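Local coordinates for beta subunit of photoactivated adenylyl cyclase (Beggiatoa sp. PS, PDB 5M2A), which converts ATP to cyclic AMP in response to blue light, which it senses through a flavin-binding BLUF domain joined to an adenylyl cyclase catalytic domain, at residues 186-191 with 196-201; 216-221 with 249-254; 154-159 with 277-282; 136-139 with 143-146; 162-167 with 174-179. All coordinates share one frame; numbering follows the deposited sequence. Where two conformers were deposited one is given.

In the fold
From the N terminus, the first loop to close is that of contact 4, a short turn at the end of helix 132-139 ahead of strand 150-161. That strand opens the long excursion that contact 3 completes only at helix 274-285, and contacts 5, 1 and 2 follow one another within it. Contact 5 folds helix 164-170 back on the start of helix 173-193; contact 1 sets the far part of the same helix against strand 197-202; contact 2 packs helix 215-235 on strand 247-258. None of the loops cross. Contacts 1, 2 and 3 share one sheet, whereas contacts 1, 4 and 5 also reach the second subunit.

Contact 1. Residues 186-191 with 196-201; sequences ICTRII and GEVTKF
With chi1 at -69°, I191 keeps CG1 beside its backbone N and sends the CG2 branch anti to that N, facing strand 197-202; V198, whose CG1 is anti to its own N (chi1 174°), has CG2 beside that N and offers it in return. The two methyls I191 CG2 and V198 CG2 meet at 3.9 Å, the side chains crossing at about a right angle. I191 CD1 and, one turn earlier, T188 CG2 touch V198 CG2 too, each at 4.1 Å, so this methyl rests against three others. The hydroxyl of T188 faces another way. T188 OG1 lies in the plane of the F201 ring, at its edge, 3.6 Å from F201 CZ, while its hydrogen bond goes to F184 O. Close to the turn, the backbone joins the two elements through a bent hydrogen bond from G196 N to I191 O (2.9 Å). I191 CG2 lies 3.7 Å from G196 C, and a CB on this glycine would run into that methyl. This is helix-on-sheet packing in which a helix turns back through a short connection into a roughly antiparallel strand, at 142°, of the cyclase sheet. T199 and K200 form a classic beta bulge, both facing M207. K200 NZ bonds F201 O of the second subunit, and F201 O receives K200 NZ of that subunit in return. C187 and I191 pack on V206, I191 also on F157, and I190 meets I225 of helix 215-235: the helix lies across the catalytic sheet, beside its neighbour.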
# COMPACT_ATOMS: atom_id res chain seq x y z
N ILE A 186 -10.35 12.94 -5.86
CA ILE A 186 -10.70 13.28 -7.23
C ILE A 186 -9.88 12.45 -8.21
O ILE A 186 -10.41 11.86 -9.15
CB ILE A 186 -10.49 14.78 -7.47
CG1 ILE A 186 -11.55 15.59 -6.73
CG2 ILE A 186 -10.50 15.11 -8.98
CD1 ILE A 186 -11.22 17.08 -6.62
N CYS A 187 -8.56 12.41 -8.00
CA CYS A 187 -7.71 11.67 -8.92
C CYS A 187 -8.08 10.20 -8.95
O CYS A 187 -8.25 9.61 -10.02
CB CYS A 187 -6.24 11.83 -8.54
SG CYS A 187 -5.59 13.52 -8.79
N THR A 188 -8.24 9.59 -7.77
CA THR A 188 -8.53 8.16 -7.72
C THR A 188 -9.86 7.83 -8.39
O THR A 188 -9.97 6.84 -9.13
CB THR A 188 -8.54 7.70 -6.26
OG1 THR A 188 -7.26 7.94 -5.69
CG2 THR A 188 -8.85 6.21 -6.17
N ARG A 189 -10.89 8.63 -8.13
CA ARG A 189 -12.19 8.36 -8.73
C ARG A 189 -12.10 8.37 -10.25
O ARG A 189 -12.61 7.47 -10.93
CB ARG A 189 -13.23 9.38 -8.24
CG ARG A 189 -14.56 9.28 -8.97
CD ARG A 189 -15.63 10.19 -8.37
NE ARG A 189 -15.10 11.49 -7.97
CZ ARG A 189 -14.96 12.53 -8.78
NH1 ARG A 189 -15.31 12.43 -10.07
NH2 ARG A 189 -14.47 13.67 -8.31
N ILE A 190 -11.43 9.38 -10.80
CA ILE A 190 -11.42 9.56 -12.25
C ILE A 190 -10.52 8.52 -12.91
O ILE A 190 -10.91 7.92 -13.91
CB ILE A 190 -11.00 11.00 -12.60
CG1 ILE A 190 -12.10 11.96 -12.10
CG2 ILE A 190 -10.79 11.16 -14.11
CD1 ILE A 190 -11.74 13.44 -12.24
N ILE A 191 -9.32 8.31 -12.36
CA ILE A 191 -8.43 7.26 -12.87
C ILE A 191 -9.19 5.93 -12.93
O ILE A 191 -9.14 5.21 -13.93
CB ILE A 191 -7.18 7.14 -11.98
CG1 ILE A 191 -6.29 8.38 -12.14
CG2 ILE A 191 -6.41 5.82 -12.30
CD1 ILE A 191 -5.20 8.50 -11.08
N GLY A 196 -8.00 2.92 -15.26
CA GLY A 196 -6.63 2.92 -14.77
C GLY A 196 -6.53 2.28 -13.40
O GLY A 196 -7.53 2.04 -12.72
N GLU A 197 -5.29 1.96 -13.01
CA GLU A 197 -5.02 1.33 -11.73
C GLU A 197 -4.12 2.25 -10.92
O GLU A 197 -2.95 2.43 -11.26
CB GLU A 197 -4.37 -0.05 -11.91
CG GLU A 197 -5.25 -1.01 -12.69
CD GLU A 197 -4.65 -2.41 -12.80
OE1 GLU A 197 -5.42 -3.39 -12.75
OE2 GLU A 197 -3.41 -2.54 -12.94
N VAL A 198 -4.67 2.85 -9.86
CA VAL A 198 -3.82 3.58 -8.93
C VAL A 198 -2.83 2.61 -8.29
O VAL A 198 -3.21 1.51 -7.86
CB VAL A 198 -4.66 4.29 -7.86
CG1 VAL A 198 -3.76 4.93 -6.80
CG2 VAL A 198 -5.55 5.36 -8.49
N THR A 199 -1.56 3.00 -8.24
CA THR A 199 -0.54 2.15 -7.64
C THR A 199 -0.18 2.59 -6.23
O THR A 199 -0.12 1.77 -5.31
CB THR A 199 0.71 2.11 -8.53
OG1 THR A 199 1.53 3.24 -8.25
CG2 THR A 199 0.31 2.16 -10.00
N LYS A 200 0.04 3.89 -6.03
CA LYS A 200 0.35 4.38 -4.69
C LYS A 200 0.28 5.90 -4.71
O LYS A 200 0.28 6.53 -5.77
CB LYS A 200 1.74 3.93 -4.22
CG LYS A 200 2.87 4.39 -5.12
CD LYS A 200 4.18 3.64 -4.82
CE LYS A 200 4.11 2.20 -5.33
NZ LYS A 200 5.30 1.40 -4.97
N PHE A 201 0.23 6.47 -3.50
CA PHE A 201 0.45 7.90 -3.26
C PHE A 201 1.87 8.08 -2.72
O PHE A 201 2.30 7.35 -1.82
CB PHE A 201 -0.55 8.46 -2.24
CG PHE A 201 -1.98 8.24 -2.60
CD1 PHE A 201 -2.39 8.20 -3.92
CD2 PHE A 201 -2.94 8.05 -1.61
CE1 PHE A 201 -3.73 7.99 -4.25
CE2 PHE A 201 -4.26 7.84 -1.92
CZ PHE A 201 -4.66 7.81 -3.24

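Contact 2. Residues 216-221 with 249-254; sequences DAAIRT and IGLSYG
L251 pushes its CD1 methyl against helix 215-235, overlapping the side chain of I219 and the backbone of A218. CD1 continues the chain in an extended line (chi2 173°) and is the part of the leucine that touches. L251 CD1 comes within 3.6 Å of I219 CD1, the two side chains passing at a slant. I219 was deposited in two conformers, so this closest approach belongs to one of them. Its CB points away from the strand, but a chi2 of -65° bends the chain at CG1 and brings CD1 back towards it. The preceding helix residue meets the same methyl: A218 CB stands 4.2 Å from L251 CD1, and A218 O is 4.1 Å from it. The arrangement is the helix-on-sheet packing of the class III cyclase fold: strand 247-258 runs between strands 150-161 and 293-296, and L251 shares its face of the sheet with F157, L293 and F295. S252, next along the strand, points to the opposite face, where it meets A279 of helix 274-285. The helix has its own internal bonds, with A217 O accepting from both T221 N and T221 OG1, which arrive from opposite faces of the carbonyl plane; the OG1 bond to A217 O is 2.8 Å long. D216, at the N-terminal end, takes hydrogen bonds from the backbone of Q304 and A305 and from the W307 indole.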
# COMPACT_ATOMS: atom_id res chain seq x y z
N ASP A 216 -6.05 7.00 -24.98
CA ASP A 216 -7.02 8.08 -24.95
C ASP A 216 -7.65 8.20 -23.57
O ASP A 216 -7.87 9.32 -23.09
CB ASP A 216 -8.09 7.86 -26.03
CG ASP A 216 -7.50 7.83 -27.43
OD1 ASP A 216 -6.91 8.85 -27.85
OD2 ASP A 216 -7.62 6.79 -28.12
N ALA A 217 -7.91 7.08 -22.90
CA ALA A 217 -8.43 7.15 -21.53
C ALA A 217 -7.46 7.86 -20.60
O ALA A 217 -7.88 8.59 -19.69
CB ALA A 217 -8.74 5.75 -21.00
N ALA A 218 -6.16 7.65 -20.80
CA ALA A 218 -5.14 8.32 -19.98
C ALA A 218 -5.16 9.83 -20.19
O ALA A 218 -5.01 10.61 -19.23
CB ALA A 218 -3.77 7.74 -20.32
N ILE A 219 -5.30 10.28 -21.44
CA ILE A 219 -5.37 11.71 -21.72
C ILE A 219 -6.66 12.29 -21.14
O ILE A 219 -6.65 13.34 -20.49
CB ILE A 219 -5.28 11.96 -23.23
CG1 ILE A 219 -3.98 11.39 -23.79
CG2 ILE A 219 -5.44 13.45 -23.55
CD1 ILE A 219 -2.76 12.08 -23.26
N ARG A 220 -7.78 11.61 -21.38
CA ARG A 220 -9.08 12.07 -20.86
C ARG A 220 -9.08 12.11 -19.33
O ARG A 220 -9.64 13.04 -18.73
CB ARG A 220 -10.20 11.16 -21.37
CG ARG A 220 -10.39 11.25 -22.85
CD ARG A 220 -11.40 10.24 -23.39
NE ARG A 220 -11.59 10.48 -24.82
CZ ARG A 220 -11.77 9.51 -25.72
NH1 ARG A 220 -11.79 8.25 -25.33
NH2 ARG A 220 -11.93 9.81 -27.00
N THR A 221 -8.52 11.09 -18.69
CA THR A 221 -8.33 11.13 -17.25
C THR A 221 -7.64 12.42 -16.83
O THR A 221 -8.11 13.13 -15.93
CB THR A 221 -7.49 9.93 -16.82
OG1 THR A 221 -8.26 8.73 -16.96
CG2 THR A 221 -7.05 10.09 -15.38
N ILE A 249 0.53 17.11 -14.71
CA ILE A 249 0.44 15.68 -14.96
C ILE A 249 1.46 15.29 -16.00
O ILE A 249 1.63 15.98 -17.01
CB ILE A 249 -0.98 15.27 -15.41
CG1 ILE A 249 -1.99 15.71 -14.34
CG2 ILE A 249 -1.06 13.77 -15.65
CD1 ILE A 249 -3.46 15.54 -14.70
N GLY A 250 2.15 14.18 -15.76
CA GLY A 250 3.05 13.59 -16.74
C GLY A 250 2.62 12.18 -17.08
O GLY A 250 2.16 11.44 -16.21
N LEU A 251 2.78 11.81 -18.35
CA LEU A 251 2.49 10.45 -18.79
C LEU A 251 3.66 9.91 -19.59
O LEU A 251 4.24 10.62 -20.41
CB LEU A 251 1.24 10.39 -19.65
CG LEU A 251 -0.04 11.07 -19.19
CD1 LEU A 251 -1.06 11.01 -20.31
CD2 LEU A 251 -0.59 10.39 -17.94
N SER A 252 3.96 8.63 -19.39
CA SER A 252 5.00 7.99 -20.18
C SER A 252 4.48 6.63 -20.62
O SER A 252 3.44 6.16 -20.16
CB SER A 252 6.30 7.82 -19.39
OG SER A 252 6.10 6.90 -18.34
N TYR A 253 5.20 6.02 -21.56
CA TYR A 253 4.84 4.70 -22.07
C TYR A 253 6.09 3.87 -22.21
O TYR A 253 7.09 4.34 -22.76
CB TYR A 253 4.13 4.81 -23.42
CG TYR A 253 3.83 3.47 -24.04
CD1 TYR A 253 2.92 2.60 -23.43
CD2 TYR A 253 4.43 3.07 -25.21
CE1 TYR A 253 2.62 1.38 -24.00
CE2 TYR A 253 4.14 1.84 -25.78
CZ TYR A 253 3.24 1.00 -25.17
OH TYR A 253 2.95 -0.22 -25.73
N GLY A 254 6.05 2.63 -21.74
CA GLY A 254 7.21 1.79 -21.94
C GLY A 254 7.04 0.46 -21.26
O GLY A 254 5.99 0.15 -20.69

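Contact 3. Residues 154-159 with 277-282; sequences KIIFFS and NVAARL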
# COMPACT_ATOMS: atom_id res chain seq x y z
N LYS A 154 3.04 -0.42 -20.33
CA LYS A 154 2.13 0.40 -19.54
C LYS A 154 2.35 1.88 -19.83
O LYS A 154 3.47 2.32 -20.08
CB LYS A 154 2.32 0.20 -18.02
CG LYS A 154 1.93 -1.16 -17.48
CD LYS A 154 0.43 -1.34 -17.48
CE LYS A 154 -0.01 -2.43 -16.50
NZ LYS A 154 -1.45 -2.75 -16.69
N ILE A 155 1.25 2.62 -19.75
CA ILE A 155 1.31 4.07 -19.62
C ILE A 155 1.39 4.37 -18.14
O ILE A 155 0.55 3.91 -17.37
CB ILE A 155 0.08 4.75 -20.26
CG1 ILE A 155 0.08 4.49 -21.77
CG2 ILE A 155 0.07 6.26 -19.94
CD1 ILE A 155 -1.17 5.00 -22.50
N ILE A 156 2.41 5.11 -17.74
CA ILE A 156 2.59 5.49 -16.35
C ILE A 156 2.08 6.92 -16.19
O ILE A 156 2.41 7.79 -17.00
CB ILE A 156 4.06 5.37 -15.91
CG1 ILE A 156 4.56 3.94 -16.18
CG2 ILE A 156 4.21 5.69 -14.43
CD1 ILE A 156 3.88 2.88 -15.30
N PHE A 157 1.30 7.14 -15.14
CA PHE A 157 0.66 8.42 -14.85
C PHE A 157 1.25 8.94 -13.54
O PHE A 157 1.33 8.21 -12.56
CB PHE A 157 -0.87 8.18 -14.77
CG PHE A 157 -1.67 9.33 -14.19
CD1 PHE A 157 -1.64 9.63 -12.84
CD2 PHE A 157 -2.55 10.04 -15.01
CE1 PHE A 157 -2.41 10.67 -12.31
CE2 PHE A 157 -3.34 11.08 -14.48
CZ PHE A 157 -3.26 11.39 -13.13
N PHE A 158 1.66 10.21 -13.53
CA PHE A 158 2.02 10.90 -12.29
C PHE A 158 1.32 12.25 -12.30
O PHE A 158 1.40 12.97 -13.29
CB PHE A 158 3.53 11.13 -12.16
CG PHE A 158 4.29 9.97 -11.61
CD1 PHE A 158 4.29 9.69 -10.26
CD2 PHE A 158 5.04 9.16 -12.45
CE1 PHE A 158 5.01 8.62 -9.75
CE2 PHE A 158 5.76 8.09 -11.94
CZ PHE A 158 5.75 7.82 -10.59
N SER A 159 0.65 12.59 -11.20
CA SER A 159 0.09 13.92 -11.05
C SER A 159 0.38 14.42 -9.65
O SER A 159 0.37 13.63 -8.70
CB SER A 159 -1.41 13.94 -11.32
OG SER A 159 -2.14 13.18 -10.37
N ASN A 277 10.35 6.79 -14.10
CA ASN A 277 11.12 8.01 -13.93
C ASN A 277 10.72 9.07 -14.95
O ASN A 277 10.63 10.26 -14.62
CB ASN A 277 12.62 7.71 -14.03
CG ASN A 277 13.46 8.97 -13.94
OD1 ASN A 277 13.20 9.85 -13.12
ND2 ASN A 277 14.48 9.06 -14.79
N VAL A 278 10.47 8.66 -16.20
CA VAL A 278 10.15 9.64 -17.24
C VAL A 278 8.83 10.33 -16.93
O VAL A 278 8.71 11.55 -17.06
CB VAL A 278 10.13 8.98 -18.63
CG1 VAL A 278 9.62 9.98 -19.66
CG2 VAL A 278 11.51 8.51 -19.00
N ALA A 279 7.82 9.56 -16.49
CA ALA A 279 6.53 10.18 -16.19
C ALA A 279 6.66 11.19 -15.06
O ALA A 279 6.07 12.27 -15.12
CB ALA A 279 5.50 9.10 -15.85
N ALA A 280 7.46 10.86 -14.04
CA ALA A 280 7.65 11.81 -12.93
C ALA A 280 8.39 13.05 -13.39
O ALA A 280 8.10 14.17 -12.94
CB ALA A 280 8.41 11.12 -11.80
N ARG A 281 9.37 12.89 -14.28
CA ARG A 281 10.11 14.05 -14.76
C ARG A 281 9.25 14.95 -15.64
O ARG A 281 9.41 16.19 -15.63
CB ARG A 281 11.37 13.59 -15.50
CG ARG A 281 12.44 13.05 -14.56
CD ARG A 281 13.19 14.19 -13.90
NE ARG A 281 14.42 14.49 -14.62
CZ ARG A 281 14.90 15.72 -14.82
NH1 ARG A 281 16.04 15.88 -15.48
NH2 ARG A 281 14.24 16.77 -14.38
N LEU A 282 8.36 14.36 -16.45
CA LEU A 282 7.46 15.18 -17.26
C LEU A 282 6.42 15.86 -16.40
O LEU A 282 6.00 16.98 -16.69
CB LEU A 282 6.80 14.33 -18.34
CG LEU A 282 7.75 13.88 -19.45
CD1 LEU A 282 6.97 13.23 -20.58
CD2 LEU A 282 8.57 15.05 -19.98
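F158 leans on helix 274-285 from its root to its ring, meeting A279 and A280. F158 CB begins the contact, 4.1 Å from A279 O. F158 CG then comes level with the next residue, 4.1 Å from A280 N. F158 CD2 makes the tightest approach: it lies 3.4 Å from A279 CB, and equally 3.4 Å from A280 N. Further out, CE2 runs under the A280 methyl. In F158, CG lies beside the backbone N, anti to the carbonyl carbon (chi1 -83°), which carries the ring to the helix. A280 CB then sits over one face, a CH-pi contact 4.1 Å from the F158 centroid and only 17° off the ring normal, whereas A279 CB lies at the edge, in the ring plane. A279 CB also turns to I156, packing 3.5 Å from I156 O and touching I156 CG2, so that the A279 methyl fits between the strand backbone and the phenylalanine. A leucine in place of F158 would probably leave A280 CB without its flat aromatic partner and open a gap beside the helix. No hydrogen bond joins the two segments; small alanine side chains let the axes approach to 7.4 Å, with strand and helix running at 35° to each other. Just beyond this segment, D160 and I161 belong to the magnesium site. S252 of strand 247-258 adjoins both I156 and A279, and M207 of strand 205-211 touches F158, while F157 points to the opposite face, towards T221 and S222 of helix 215-235; the central strand therefore lies between helices on its two faces.

Contact 4. Residues 136-139 with 143-146; sequences YLIN and NPLT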
# COMPACT_ATOMS: atom_id res chain seq x y z
N TYR A 136 -7.51 -6.56 -8.08
CA TYR A 136 -7.90 -7.23 -9.32
C TYR A 136 -7.53 -8.71 -9.28
O TYR A 136 -8.36 -9.58 -9.57
CB TYR A 136 -7.22 -6.53 -10.50
CG TYR A 136 -7.51 -7.19 -11.82
CD1 TYR A 136 -8.67 -6.90 -12.53
CD2 TYR A 136 -6.62 -8.11 -12.36
CE1 TYR A 136 -8.94 -7.51 -13.73
CE2 TYR A 136 -6.88 -8.73 -13.57
CZ TYR A 136 -8.04 -8.42 -14.25
OH TYR A 136 -8.30 -9.03 -15.45
N LEU A 137 -6.28 -9.02 -8.91
CA LEU A 137 -5.84 -10.41 -8.88
C LEU A 137 -6.68 -11.24 -7.92
O LEU A 137 -7.07 -12.37 -8.23
CB LEU A 137 -4.37 -10.49 -8.49
CG LEU A 137 -3.40 -9.99 -9.56
CD1 LEU A 137 -2.00 -9.88 -9.00
CD2 LEU A 137 -3.43 -10.92 -10.78
N ILE A 138 -6.97 -10.69 -6.74
CA ILE A 138 -7.79 -11.41 -5.77
C ILE A 138 -9.19 -11.64 -6.32
O ILE A 138 -9.77 -12.72 -6.18
CB ILE A 138 -7.82 -10.66 -4.43
CG1 ILE A 138 -6.44 -10.69 -3.79
CG2 ILE A 138 -8.86 -11.27 -3.49
CD1 ILE A 138 -6.32 -9.79 -2.63
N ASN A 139 -9.77 -10.61 -6.96
CA ASN A 139 -11.10 -10.74 -7.53
C ASN A 139 -11.14 -11.83 -8.60
O ASN A 139 -12.19 -12.46 -8.80
CB ASN A 139 -11.53 -9.39 -8.11
CG ASN A 139 -13.04 -9.27 -8.24
OD1 ASN A 139 -13.79 -9.79 -7.42
ND2 ASN A 139 -13.48 -8.57 -9.28
N ASN A 143 -3.95 -15.77 -6.31
CA ASN A 143 -3.20 -15.35 -5.14
C ASN A 143 -2.12 -14.37 -5.57
O ASN A 143 -1.21 -14.76 -6.31
CB ASN A 143 -2.58 -16.56 -4.43
CG ASN A 143 -1.93 -16.19 -3.10
OD1 ASN A 143 -1.50 -15.05 -2.88
ND2 ASN A 143 -1.85 -17.16 -2.20
N PRO A 144 -2.16 -13.10 -5.14
CA PRO A 144 -1.16 -12.14 -5.64
C PRO A 144 0.26 -12.45 -5.19
O PRO A 144 1.20 -12.08 -5.89
CB PRO A 144 -1.66 -10.79 -5.07
CG PRO A 144 -2.55 -11.15 -3.93
CD PRO A 144 -3.16 -12.47 -4.27
N LEU A 145 0.43 -13.13 -4.06
CA LEU A 145 1.77 -13.44 -3.56
C LEU A 145 2.52 -14.43 -4.44
O LEU A 145 3.75 -14.47 -4.39
CB LEU A 145 1.69 -14.02 -2.14
CG LEU A 145 1.07 -13.15 -1.06
CD1 LEU A 145 0.97 -13.91 0.25
CD2 LEU A 145 1.88 -11.88 -0.89
N THR A 146 1.81 -15.23 -5.23
CA THR A 146 2.43 -16.28 -6.02
C THR A 146 2.55 -15.92 -7.49
O THR A 146 3.08 -16.72 -8.27
CB THR A 146 1.63 -17.58 -5.86
OG1 THR A 146 0.37 -17.46 -6.54
CG2 THR A 146 1.35 -17.84 -4.39
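A single proline ring, that of P144, carries the whole contact with L137 and I138, and it does so from within an Asx turn that follows helix 132-139. The two helix residues touch different parts of the ring. L137 CD1 lies 4.0 Å from P144 CB and nearly as close to CA, its side chain sliding past the proline in the opposite direction. I138 instead brings CG1 to the other end of the ring, 3.8 Å from P144 CD, and P144 CG follows at 3.9 Å from I138 CG1. The isoleucine's chi1 of -68° sets CG1 anti to the carbonyl carbon, which carries this branch to the ring although CB does not aim straight at it. The contact is wholly apolar, with no hydrogen bond between the segments; it closes the turn between the helix and the stretch leading to strand 150-161. The second subunit adds to it: its Y129 packs on P144 and L145, and its L126 on I138. Within the chain, P144 O accepts from N260 ND2. The turn itself is held by N143, whose OD1 accepts from L145 N at 3.0 Å, the bond that defines the Asx turn. N143 uses its main-chain carbonyl as well: N143 O receives T146 N and, at 3.1 Å, T146 OG1, both from the same face of its plane.

Contact 5. Residues 162-167 with 174-179; sequences LAFSTL and NEVVIL
Two consecutive helices, 164-170 and 173-193, form a helix-helix pair after strand 150-161 of the class III cyclase catalytic domain, beside its magnesium site, with F164 and L167 of the first meeting V176 of the second. The site itself is formed by D160, I161 and D204; F164 is a neighbour, its side chain within about 3 Å of the metal, nearest atom to ion, and it also touches D204. The ring also extends towards the second helix, because chi1 of -171° turns CG anti to the backbone N. F164 CZ reaches V176 CG1 at 4.0 Å, and F164 CE1 lies 4.2 Å from that same methyl, the approach being oblique to the ring. V176, with chi1 at 170°, holds CG1 anti to its own N and thereby presents both branches to the first helix, one to the ring and one to the backbone. L167 and V176 have the nearest CA atoms of the two segments, 7.1 Å apart. A163, which has positive phi, stands at the N-cap of helix 164-170, and its O accepts from L167 N at 3.2 Å. I161 lies against both L167 and L179, while I345 and L349 of helix 338-349 also touch L167. The second subunit closes in as well, with its L272 on F164 and its I257 on V176. The remaining branch of the valine, V176 CG2, packs against L167 O at 3.8 Å.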
# COMPACT_ATOMS: atom_id res chain seq x y z
N LEU A 162 0.45 21.72 -7.65
CA LEU A 162 1.28 22.88 -7.96
C LEU A 162 1.57 23.68 -6.70
O LEU A 162 0.67 23.92 -5.88
CB LEU A 162 0.57 23.78 -8.98
CG LEU A 162 1.36 25.02 -9.41
CD1 LEU A 162 2.56 24.60 -10.25
CD2 LEU A 162 0.46 25.98 -10.17
N ALA A 163 2.83 24.11 -6.55
CA ALA A 163 3.26 24.93 -5.42
C ALA A 163 2.96 24.25 -4.08
O ALA A 163 2.65 24.92 -3.09
CB ALA A 163 2.64 26.32 -5.45
N PHE A 164 3.04 22.92 -4.03
CA PHE A 164 2.70 22.24 -2.79
C PHE A 164 3.62 22.64 -1.65
O PHE A 164 3.18 22.67 -0.49
CB PHE A 164 2.73 20.73 -3.01
CG PHE A 164 2.18 19.94 -1.85
CD1 PHE A 164 0.86 20.07 -1.48
CD2 PHE A 164 3.00 19.09 -1.13
CE1 PHE A 164 0.34 19.36 -0.41
CE2 PHE A 164 2.49 18.37 -0.06
CZ PHE A 164 1.16 18.50 0.30
N SER A 165 4.88 22.97 -1.94
CA SER A 165 5.78 23.43 -0.88
C SER A 165 5.26 24.71 -0.24
O SER A 165 5.40 24.90 0.97
CB SER A 165 7.19 23.64 -1.43
OG SER A 165 7.79 22.40 -1.74
N THR A 166 4.66 25.59 -1.03
CA THR A 166 4.12 26.82 -0.46
C THR A 166 2.89 26.53 0.40
O THR A 166 2.72 27.11 1.48
CB THR A 166 3.77 27.81 -1.57
OG1 THR A 166 4.92 28.01 -2.41
CG2 THR A 166 3.35 29.14 -0.98
N LEU A 167 2.03 25.64 -0.08
CA LEU A 167 0.84 25.27 0.68
C LEU A 167 1.21 24.64 2.02
O LEU A 167 0.62 24.98 3.05
CB LEU A 167 -0.02 24.30 -0.14
CG LEU A 167 -0.52 24.90 -1.46
CD1 LEU A 167 -1.12 23.83 -2.33
CD2 LEU A 167 -1.53 26.02 -1.21
N ASN A 174 -3.94 20.48 9.53
CA ASN A 174 -5.27 19.93 9.29
C ASN A 174 -5.83 20.42 7.96
O ASN A 174 -6.54 19.67 7.27
CB ASN A 174 -6.19 20.27 10.45
CG ASN A 174 -5.76 19.60 11.75
OD1 ASN A 174 -5.01 18.63 11.73
ND2 ASN A 174 -6.23 20.12 12.89
N GLU A 175 -5.50 21.65 7.56
CA GLU A 175 -5.99 22.18 6.30
C GLU A 175 -5.26 21.56 5.11
O GLU A 175 -5.86 21.36 4.05
CB GLU A 175 -5.85 23.70 6.28
CG GLU A 175 -6.74 24.40 7.30
CD GLU A 175 -8.21 24.15 7.04
OE1 GLU A 175 -8.63 24.19 5.87
OE2 GLU A 175 -8.95 23.91 8.02
N VAL A 176 -3.97 21.26 5.26
CA VAL A 176 -3.25 20.58 4.19
C VAL A 176 -3.84 19.19 3.97
O VAL A 176 -4.00 18.73 2.84
CB VAL A 176 -1.75 20.50 4.53
CG1 VAL A 176 -1.01 19.58 3.54
CG2 VAL A 176 -1.11 21.89 4.53
N VAL A 177 -4.16 18.50 5.07
CA VAL A 177 -4.68 17.14 4.97
C VAL A 177 -6.02 17.12 4.24
O VAL A 177 -6.26 16.28 3.37
CB VAL A 177 -4.78 16.52 6.38
CG1 VAL A 177 -5.65 15.24 6.35
CG2 VAL A 177 -3.39 16.22 6.91
N ILE A 178 -6.93 18.04 4.59
CA ILE A 178 -8.20 18.13 3.89
C ILE A 178 -7.97 18.35 2.40
O ILE A 178 -8.62 17.72 1.55
CB ILE A 178 -9.06 19.25 4.50
CG1 ILE A 178 -9.56 18.84 5.88
CG2 ILE A 178 -10.21 19.65 3.58
CD1 ILE A 178 -9.99 20.04 6.75
N LEU A 179 -7.03 19.23 2.08
CA LEU A 179 -6.78 19.56 0.68
C LEU A 179 -6.19 18.36 -0.07
O LEU A 179 -6.61 18.07 -1.19
CB LEU A 179 -5.85 20.77 0.60
CG LEU A 179 -5.36 21.21 -0.78
CD1 LEU A 179 -5.25 22.72 -0.85
CD2 LEU A 179 -4.02 20.58 -1.12